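Local coordinates for lipoprotein (Mycoplasma mycoides subsp. capri, PDB 7ADK) that belongs to the mycoplasma DUF31 peptidases of clan PA and probably acts as a cell-surface protease, perhaps against host immunoglobulins, at residues K174-R179 against F697-G702; V281-T286 against S469-G474; A296-Q301 against E407-K412. All coordinates share one frame; numbering follows the deposited sequence.

Contact 1 of 3, residues K174-R179 against F697-G702; sequences KDQKSR and FSYQIG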
loop_
_atom_site.group_PDB
_atom_site.type_symbol
_atom_site.label_atom_id
_atom_site.label_comp_id
_atom_site.label_asym_id
_atom_site.label_seq_id
_atom_site.Cartn_x
_atom_site.Cartn_y
_atom_site.Cartn_z
ATOM N N LYS B 174 29.262 13.500 25.992
ATOM C CA LYS B 174 28.448 13.489 27.227
ATOM C C LYS B 174 27.984 12.083 27.630
ATOM O O LYS B 174 27.792 11.217 26.778
ATOM C CB LYS B 174 27.253 14.446 27.049
ATOM C CG LYS B 174 27.660 15.909 27.276
ATOM C CD LYS B 174 26.557 16.914 26.932
ATOM C CE LYS B 174 27.166 18.318 26.894
ATOM N NZ LYS B 174 26.230 19.375 26.468
ATOM N N ASP B 175 27.791 11.855 28.929
ATOM C CA ASP B 175 27.115 10.659 29.462
ATOM C C ASP B 175 25.587 10.837 29.468
ATOM O O ASP B 175 25.084 11.936 29.259
ATOM C CB ASP B 175 27.632 10.313 30.868
ATOM C CG ASP B 175 27.111 11.218 31.987
ATOM O OD1 ASP B 175 26.925 12.429 31.749
ATOM O OD2 ASP B 175 26.858 10.713 33.102
ATOM N N GLN B 176 24.813 9.785 29.748
ATOM C CA GLN B 176 23.353 9.881 29.663
ATOM C C GLN B 176 22.717 10.876 30.641
ATOM O O GLN B 176 21.760 11.545 30.266
ATOM C CB GLN B 176 22.687 8.503 29.796
ATOM C CG GLN B 176 22.718 7.674 28.507
ATOM C CD GLN B 176 22.204 8.396 27.264
ATOM O OE1 GLN B 176 22.718 8.230 26.180
ATOM N NE2 GLN B 176 21.238 9.280 27.345
ATOM N N LYS B 177 23.252 11.050 31.855
ATOM C CA LYS B 177 22.779 12.089 32.788
ATOM C C LYS B 177 22.955 13.496 32.208
ATOM O O LYS B 177 22.012 14.279 32.190
ATOM C CB LYS B 177 23.479 11.934 34.143
ATOM C CG LYS B 177 22.859 12.810 35.234
ATOM C CD LYS B 177 23.628 12.770 36.560
ATOM C CE LYS B 177 23.588 11.417 37.265
ATOM N NZ LYS B 177 24.291 11.423 38.545
ATOM N N SER B 178 24.135 13.821 31.687
ATOM C CA SER B 178 24.368 15.153 31.103
ATOM C C SER B 178 23.745 15.355 29.710
ATOM O O SER B 178 23.418 16.485 29.352
ATOM C CB SER B 178 25.857 15.474 31.102
ATOM O OG SER B 178 26.583 14.556 30.330
ATOM N N ARG B 179 23.528 14.284 28.931
ATOM C CA ARG B 179 22.655 14.280 27.743
ATOM C C ARG B 179 21.207 14.604 28.099
ATOM O O ARG B 179 20.623 15.463 27.453
ATOM C CB ARG B 179 22.708 12.930 27.019
ATOM C CG ARG B 179 23.963 12.725 26.172
ATOM C CD ARG B 179 23.921 11.354 25.508
ATOM N NE ARG B 179 25.090 11.093 24.667
ATOM C CZ ARG B 179 25.431 9.920 24.177
ATOM N NH1 ARG B 179 24.705 8.861 24.304
ATOM N NH2 ARG B 179 26.546 9.776 23.546
ATOM N N PHE B 697 16.168 1.412 22.474
ATOM C CA PHE B 697 15.338 2.306 23.270
ATOM C C PHE B 697 15.233 3.740 22.713
ATOM O O PHE B 697 16.140 4.264 22.076
ATOM C CB PHE B 697 15.880 2.304 24.695
ATOM C CG PHE B 697 16.009 0.948 25.364
ATOM C CD1 PHE B 697 14.894 0.099 25.465
ATOM C CD2 PHE B 697 17.236 0.555 25.925
ATOM C CE1 PHE B 697 15.009 -1.141 26.107
ATOM C CE2 PHE B 697 17.329 -0.656 26.620
ATOM C CZ PHE B 697 16.218 -1.503 26.697
ATOM N N SER B 698 14.095 4.378 22.954
ATOM C CA SER B 698 13.740 5.721 22.507
ATOM C C SER B 698 14.268 6.821 23.436
ATOM O O SER B 698 14.133 6.742 24.654
ATOM C CB SER B 698 12.222 5.791 22.451
ATOM O OG SER B 698 11.788 6.993 21.889
ATOM N N TYR B 699 14.808 7.903 22.880
ATOM C CA TYR B 699 15.220 9.111 23.611
ATOM C C TYR B 699 14.028 10.088 23.774
ATOM O O TYR B 699 14.182 11.301 23.701
ATOM C CB TYR B 699 16.468 9.742 22.949
ATOM C CG TYR B 699 17.808 9.024 23.104
ATOM C CD1 TYR B 699 17.986 7.694 22.670
ATOM C CD2 TYR B 699 18.917 9.716 23.636
ATOM C CE1 TYR B 699 19.237 7.062 22.784
ATOM C CE2 TYR B 699 20.178 9.097 23.731
ATOM C CZ TYR B 699 20.339 7.763 23.307
ATOM O OH TYR B 699 21.561 7.180 23.354
ATOM N N GLN B 700 12.809 9.588 23.971
ATOM C CA GLN B 700 11.645 10.386 24.376
ATOM C C GLN B 700 11.741 10.799 25.860
ATOM O O GLN B 700 11.974 9.950 26.719
ATOM C CB GLN B 700 10.357 9.593 24.093
ATOM C CG GLN B 700 9.217 10.454 23.547
ATOM C CD GLN B 700 8.541 11.329 24.577
ATOM O OE1 GLN B 700 8.056 10.883 25.595
ATOM N NE2 GLN B 700 8.458 12.612 24.355
ATOM N N ILE B 701 11.573 12.089 26.182
ATOM C CA ILE B 701 11.673 12.578 27.566
ATOM C C ILE B 701 10.386 12.324 28.360
ATOM O O ILE B 701 10.437 11.960 29.529
ATOM C CB ILE B 701 12.043 14.078 27.573
ATOM C CG1 ILE B 701 13.414 14.363 26.934
ATOM C CG2 ILE B 701 11.960 14.705 28.971
ATOM C CD1 ILE B 701 14.620 13.884 27.717
ATOM N N GLY B 702 9.221 12.499 27.739
ATOM C CA GLY B 702 7.930 12.508 28.423
ATOM C C GLY B 702 7.592 11.213 29.139
ATOM O O GLY B 702 7.192 11.237 30.297
#
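The first turn of helix 176-192 meets a buried loop here, with Tyr699 of that loop reaching out to Gln176 and Arg179. It is a small, polar contact, burying 95 Å² in all. Gln176 OE1 comes within 3.2 Å of Tyr699 OH, while Gln176 NE2 lies 3.8 Å from Tyr699 CE2, so the amide stands near the hydroxyl end of the ring. The amide and ring planes are steeply inclined, 77° apart. Arg179 NH1 is the second neighbour of the hydroxyl, 3.7 Å from Tyr699 OH.

What holds the Gln176 amide is Arg179 one turn later: its NH1 donates to Gln176 OE1 over 2.8 Å, from a direction tilted out of the carbonyl plane. The glutamine can present its oxygen in this way because its chain folds back at CG (chi2 -51°). The arginine stays extended beyond CG, and its length carries the guanidinium to the C-terminal end of helix 165-173, where NE bonds to Tyr171 O and NH2 to Thr172 O. A long, many-handed donor suits this place, since one group serves both helices.

Asp175 is the N-cap of helix 176-192. Its OD1 accepts from Ser178 N over 3.1 Å and also from Ser178 OG, a role for which a short carboxylate is well fitted, as first-turn amides lack helical acceptors.

Beyond the tyrosine the loop continues along the same helix: Ile701 packs on Phe180, Asp183, Asn184 and Tyr187, and Gln700 NE2 bonds to Tyr187 OH. On the loop's other flanks Ser698 and Gln700 touch Thr783 of strand 783-792, and Tyr699 O accepts from Ser252 OG, so residues 697-702 lie between helix 176-192 and the mixed sheet.

Contact 2 of 3, residues V281-T286 against S469-G474; sequences VGLART and SEVKVG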
loop_
_atom_site.group_PDB
_atom_site.type_symbol
_atom_site.label_atom_id
_atom_site.label_comp_id
_atom_site.label_asym_id
_atom_site.label_seq_id
_atom_site.Cartn_x
_atom_site.Cartn_y
_atom_site.Cartn_z
ATOM N N VAL B 281 10.989 -14.727 14.096
ATOM C CA VAL B 281 10.079 -14.024 15.048
ATOM C C VAL B 281 8.675 -13.695 14.541
ATOM O O VAL B 281 7.695 -14.052 15.184
ATOM C CB VAL B 281 10.781 -12.794 15.666
ATOM C CG1 VAL B 281 9.849 -11.790 16.340
ATOM C CG2 VAL B 281 11.809 -13.287 16.682
ATOM N N GLY B 282 8.531 -12.952 13.453
ATOM C CA GLY B 282 7.235 -12.493 12.936
ATOM C C GLY B 282 6.537 -13.458 12.005
ATOM O O GLY B 282 5.440 -13.232 11.514
ATOM N N LEU B 283 7.225 -14.546 11.752
ATOM C CA LEU B 283 6.864 -15.692 10.952
ATOM C C LEU B 283 7.106 -16.887 11.851
ATOM O O LEU B 283 8.026 -16.874 12.660
ATOM C CB LEU B 283 7.738 -15.669 9.689
ATOM C CG LEU B 283 7.835 -16.949 8.849
ATOM C CD1 LEU B 283 8.541 -16.606 7.539
ATOM C CD2 LEU B 283 8.640 -18.050 9.542
ATOM N N ALA B 284 6.283 -17.906 11.735
ATOM C CA ALA B 284 6.264 -19.030 12.664
ATOM C C ALA B 284 5.869 -18.756 14.123
ATOM O O ALA B 284 5.189 -19.596 14.682
ATOM C CB ALA B 284 7.512 -19.883 12.539
ATOM N N ARG B 285 6.260 -17.650 14.752
ATOM C CA ARG B 285 6.141 -17.491 16.206
ATOM C C ARG B 285 5.138 -16.428 16.608
ATOM O O ARG B 285 4.194 -16.731 17.332
ATOM C CB ARG B 285 7.511 -17.253 16.857
ATOM C CG ARG B 285 8.579 -18.285 16.503
ATOM C CD ARG B 285 8.329 -19.695 17.004
ATOM N NE ARG B 285 9.425 -20.567 16.547
ATOM C CZ ARG B 285 9.402 -21.368 15.498
ATOM N NH1 ARG B 285 8.331 -21.974 15.090
ATOM N NH2 ARG B 285 10.474 -21.575 14.804
ATOM N N THR B 286 5.285 -15.197 16.142
ATOM C CA THR B 286 4.284 -14.134 16.350
ATOM C C THR B 286 3.164 -14.292 15.354
ATOM O O THR B 286 2.814 -13.383 14.607
ATOM C CB THR B 286 4.845 -12.721 16.334
ATOM O OG1 THR B 286 5.988 -12.739 17.141
ATOM C CG2 THR B 286 3.838 -11.744 16.941
ATOM N N SER B 469 5.776 -20.400 7.236
ATOM C CA SER B 469 7.179 -20.704 7.516
ATOM C C SER B 469 8.076 -20.818 6.280
ATOM O O SER B 469 9.286 -20.638 6.357
ATOM C CB SER B 469 7.235 -21.986 8.334
ATOM O OG SER B 469 6.919 -23.123 7.568
ATOM N N GLU B 470 7.482 -21.102 5.134
ATOM C CA GLU B 470 8.104 -21.303 3.832
ATOM C C GLU B 470 8.780 -20.045 3.254
ATOM O O GLU B 470 9.689 -20.166 2.434
ATOM C CB GLU B 470 7.010 -21.827 2.887
ATOM C CG GLU B 470 6.432 -23.201 3.270
ATOM C CD GLU B 470 5.221 -23.169 4.223
ATOM O OE1 GLU B 470 4.091 -23.434 3.764
ATOM O OE2 GLU B 470 5.382 -22.914 5.436
ATOM N N VAL B 471 8.371 -18.859 3.711
ATOM C CA VAL B 471 8.788 -17.510 3.263
ATOM C C VAL B 471 10.255 -17.163 3.560
ATOM O O VAL B 471 10.861 -17.709 4.475
ATOM C CB VAL B 471 7.845 -16.503 3.937
ATOM C CG1 VAL B 471 8.240 -15.036 3.916
ATOM C CG2 VAL B 471 6.457 -16.579 3.323
ATOM N N LYS B 472 10.833 -16.215 2.807
ATOM C CA LYS B 472 12.268 -15.866 2.814
ATOM C C LYS B 472 12.534 -14.397 3.175
ATOM O O LYS B 472 11.753 -13.504 2.851
ATOM C CB LYS B 472 12.895 -16.234 1.458
ATOM C CG LYS B 472 12.897 -17.750 1.230
ATOM C CD LYS B 472 13.418 -18.132 -0.151
ATOM C CE LYS B 472 13.269 -19.646 -0.335
ATOM N NZ LYS B 472 13.450 -20.049 -1.744
ATOM N N VAL B 473 13.648 -14.152 3.860
ATOM C CA VAL B 473 14.079 -12.814 4.305
ATOM C C VAL B 473 14.447 -11.911 3.128
ATOM O O VAL B 473 14.799 -12.372 2.044
ATOM C CB VAL B 473 15.219 -12.883 5.339
ATOM C CG1 VAL B 473 14.794 -13.680 6.563
ATOM C CG2 VAL B 473 16.516 -13.472 4.800
ATOM N N GLY B 474 14.333 -10.603 3.332
ATOM C CA GLY B 474 14.552 -9.575 2.318
ATOM C C GLY B 474 13.373 -9.327 1.384
ATOM O O GLY B 474 13.315 -8.272 0.768
#
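Leu283 sets its forked end against Ser469 and Val471, and these three residues make up the tight part of the contact. One branch, CD2, lies 3.6 Å from Ser469 CA, over the backbone and not against the hydroxyl. The other, CD1, approaches Val471 CB at 3.7 Å and Val471 CG1 at 4.0 Å. Because the leucine's CG swings away from its own backbone N (chi1 164°), both methyls project from the loop toward residues 469-474. A branched aliphatic chain suits the task of touching two neighbours at once, and a valine, with its carbon bulk close to the main chain, offers a compact surface to meet it.

No hydrogen bond joins the two segments; each is shaped by its own bonds. Thr286 N and Thr286 OG1 both donate to Val281 O, at 2.8 and 2.9 Å respectively, closing the loop behind Leu283.

The other side of residues 469-474 is much looser. Glu470 and Lys472 are exposed and start away from the leucine: the glutamate pairs with Lys581, and Lys472 NZ makes a weak hydrogen bond to a polar side chain of a neighbouring protein chain.

The contact joins two loops at one end of an antiparallel sheet: residues 281-286 lead into strand 289-293, residues 469-474 follow its partner strand 461-467, consistent with a clan PA β-domain.

Contact 3 of 3, residues A296-Q301 against E407-K412; sequences AIQTFQ and EKYNEK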
loop_
_atom_site.group_PDB
_atom_site.type_symbol
_atom_site.label_atom_id
_atom_site.label_comp_id
_atom_site.label_asym_id
_atom_site.label_seq_id
_atom_site.Cartn_x
_atom_site.Cartn_y
_atom_site.Cartn_z
ATOM N N ALA B 296 -22.408 -7.615 16.825
ATOM C CA ALA B 296 -23.021 -6.414 17.372
ATOM C C ALA B 296 -22.172 -5.178 17.022
ATOM O O ALA B 296 -21.196 -5.297 16.288
ATOM C CB ALA B 296 -23.175 -6.632 18.862
ATOM N N ILE B 297 -22.500 -4.003 17.559
ATOM C CA ILE B 297 -21.692 -2.764 17.472
ATOM C C ILE B 297 -21.697 -1.953 18.787
ATOM O O ILE B 297 -20.702 -1.338 19.157
ATOM C CB ILE B 297 -22.220 -1.850 16.318
ATOM C CG1 ILE B 297 -22.074 -2.484 14.919
ATOM C CG2 ILE B 297 -21.582 -0.450 16.325
ATOM C CD1 ILE B 297 -22.551 -1.623 13.751
ATOM N N GLN B 298 -22.831 -1.917 19.484
ATOM C CA GLN B 298 -23.212 -0.792 20.345
ATOM C C GLN B 298 -22.481 -0.514 21.669
ATOM O O GLN B 298 -22.605 0.615 22.136
ATOM C CB GLN B 298 -24.733 -0.843 20.570
ATOM C CG GLN B 298 -25.579 -0.886 19.284
ATOM C CD GLN B 298 -25.241 0.195 18.265
ATOM O OE1 GLN B 298 -25.228 -0.032 17.070
ATOM N NE2 GLN B 298 -24.967 1.406 18.674
ATOM N N THR B 299 -21.727 -1.432 22.280
ATOM C CA THR B 299 -21.100 -1.209 23.612
ATOM C C THR B 299 -20.032 -0.101 23.623
ATOM O O THR B 299 -19.844 0.581 24.630
ATOM C CB THR B 299 -20.547 -2.541 24.149
ATOM O OG1 THR B 299 -21.629 -3.415 24.415
ATOM C CG2 THR B 299 -19.745 -2.464 25.442
ATOM N N PHE B 300 -19.393 0.175 22.488
ATOM C CA PHE B 300 -18.595 1.390 22.304
ATOM C C PHE B 300 -19.470 2.656 22.374
ATOM O O PHE B 300 -19.106 3.638 23.014
ATOM C CB PHE B 300 -17.827 1.268 20.970
ATOM C CG PHE B 300 -17.305 2.560 20.361
ATOM C CD1 PHE B 300 -16.510 3.437 21.120
ATOM C CD2 PHE B 300 -17.641 2.906 19.040
ATOM C CE1 PHE B 300 -16.088 4.662 20.583
ATOM C CE2 PHE B 300 -17.233 4.135 18.506
ATOM C CZ PHE B 300 -16.459 5.014 19.277
ATOM N N GLN B 301 -20.646 2.646 21.752
ATOM C CA GLN B 301 -21.484 3.829 21.559
ATOM C C GLN B 301 -22.370 4.165 22.763
ATOM O O GLN B 301 -22.648 5.340 22.992
ATOM C CB GLN B 301 -22.319 3.658 20.281
ATOM C CG GLN B 301 -21.438 3.414 19.042
ATOM C CD GLN B 301 -22.142 3.671 17.710
ATOM O OE1 GLN B 301 -23.356 3.734 17.582
ATOM N NE2 GLN B 301 -21.390 3.804 16.648
ATOM N N GLU B 407 -31.510 4.390 24.260
ATOM C CA GLU B 407 -32.708 3.556 24.087
ATOM C C GLU B 407 -32.810 3.018 22.648
ATOM O O GLU B 407 -33.187 1.864 22.456
ATOM C CB GLU B 407 -33.964 4.349 24.499
ATOM C CG GLU B 407 -35.295 3.579 24.488
ATOM C CD GLU B 407 -35.474 2.580 25.640
ATOM O OE1 GLU B 407 -34.520 2.237 26.353
ATOM O OE2 GLU B 407 -36.600 2.130 25.853
ATOM N N LYS B 408 -32.412 3.807 21.639
ATOM C CA LYS B 408 -32.275 3.347 20.251
ATOM C C LYS B 408 -31.123 2.350 20.095
ATOM O O LYS B 408 -31.321 1.287 19.518
ATOM C CB LYS B 408 -32.163 4.530 19.277
ATOM C CG LYS B 408 -32.137 4.046 17.823
ATOM C CD LYS B 408 -31.968 5.183 16.825
ATOM C CE LYS B 408 -31.726 4.633 15.424
ATOM N NZ LYS B 408 -31.310 5.658 14.463
ATOM N N TYR B 409 -29.941 2.635 20.633
ATOM C CA TYR B 409 -28.803 1.706 20.609
ATOM C C TYR B 409 -29.131 0.358 21.251
ATOM O O TYR B 409 -28.871 -0.681 20.657
ATOM C CB TYR B 409 -27.604 2.332 21.328
ATOM C CG TYR B 409 -26.989 3.567 20.703
ATOM C CD1 TYR B 409 -27.253 3.943 19.371
ATOM C CD2 TYR B 409 -26.063 4.300 21.459
ATOM C CE1 TYR B 409 -26.580 5.030 18.792
ATOM C CE2 TYR B 409 -25.408 5.397 20.886
ATOM C CZ TYR B 409 -25.652 5.763 19.550
ATOM O OH TYR B 409 -25.014 6.824 18.994
ATOM N N ASN B 410 -29.749 0.351 22.424
ATOM C CA ASN B 410 -30.084 -0.879 23.118
ATOM C C ASN B 410 -31.165 -1.710 22.394
ATOM O O ASN B 410 -31.201 -2.917 22.615
ATOM C CB ASN B 410 -30.426 -0.533 24.575
ATOM C CG ASN B 410 -30.315 -1.730 25.497
ATOM O OD1 ASN B 410 -31.233 -2.520 25.646
ATOM N ND2 ASN B 410 -29.199 -1.892 26.163
ATOM N N GLU B 411 -31.986 -1.142 21.489
ATOM C CA GLU B 411 -32.823 -1.938 20.578
ATOM C C GLU B 411 -32.116 -2.318 19.265
ATOM O O GLU B 411 -32.335 -3.430 18.783
ATOM C CB GLU B 411 -34.209 -1.317 20.344
ATOM C CG GLU B 411 -34.269 -0.058 19.480
ATOM C CD GLU B 411 -35.701 0.256 19.033
ATOM O OE1 GLU B 411 -36.250 -0.473 18.174
ATOM O OE2 GLU B 411 -36.302 1.238 19.512
ATOM N N LYS B 412 -31.197 -1.499 18.732
ATOM C CA LYS B 412 -30.352 -1.901 17.591
ATOM C C LYS B 412 -29.415 -3.058 17.956
ATOM O O LYS B 412 -29.227 -3.970 17.163
ATOM C CB LYS B 412 -29.557 -0.705 17.036
ATOM C CG LYS B 412 -29.289 -0.912 15.532
ATOM C CD LYS B 412 -27.903 -0.485 15.061
ATOM C CE LYS B 412 -27.644 1.020 15.192
ATOM N NZ LYS B 412 -26.236 1.352 14.851
#
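Tyr409 offers one face of its ring to two glutamine amides, and Lys412, one turn further along the same helix, secures the first of them. Gln298 NE2 sits 3.4 Å above the ring plane, displaced toward the rim, with Tyr409 CD1 its nearest ring atom. The amide is turned 33° from the ring plane. Over the same face Gln301 OE1 stands 3.6 Å from Tyr409 CZ, and the aliphatic root of that residue joins in, Gln301 CB meeting Tyr409 CE2 at 3.6 Å. A tyrosine suits the spot because its flat ring is broad enough for both side chains.

The amides are linked to each other. Gln298 NE2 donates to Gln301 OE1 over 3.0 Å, from above the carbonyl plane, and Lys412 NZ donates to Gln298 OE1 at 2.8 Å. Gln298 therefore donates through NE2 and accepts through OE1, and an uncharged amide suits a place between a lysine and another amide oxygen. Its chain bends at CG (chi2 -51°), laying the amide across the tyrosine. The lysine is kinked in mid-chain, and this brings its ammonium, with CE alongside, to the glutamine oxygen; the positive charge would be expected to polarise that carbonyl.

Further out, Thr302 and Thr305 of helix 299-313 also touch Tyr409, and Thr305 OG1 is hydrogen-bonded to Gln301 O.

The contact joins the beginning of helix 299-313 to the end of helix 402-412. Everything regular between them is helical, and on the two flanks come strands 289-293 and 421-433, antiparallel partners in one sheet. The helices thus form an insertion between paired strands, and this contact closes it at its base.

Contact 2 is the buried one, where only carbon contacts of Leu283 with Val471 and the main chain of Ser469 are made, whereas contacts 1 and 3 are partly buried and carried mainly by polar side chains around a tyrosine. Contacts 2 and 3 both adjoin strand 289-293: one lies at the loops by its start, the other where the chain leaves it for the helical insertion. Contact 1 instead joins an N-terminal helix to a loop beside the mixed sheet, and is about 47 Å from contact 3, centre to centre, on the opposite side of the chain's centre. A clear hydrogen bond crosses between segments in contact 3 alone. Another protein chain comes within reach of contact 2 but touches neither of the others.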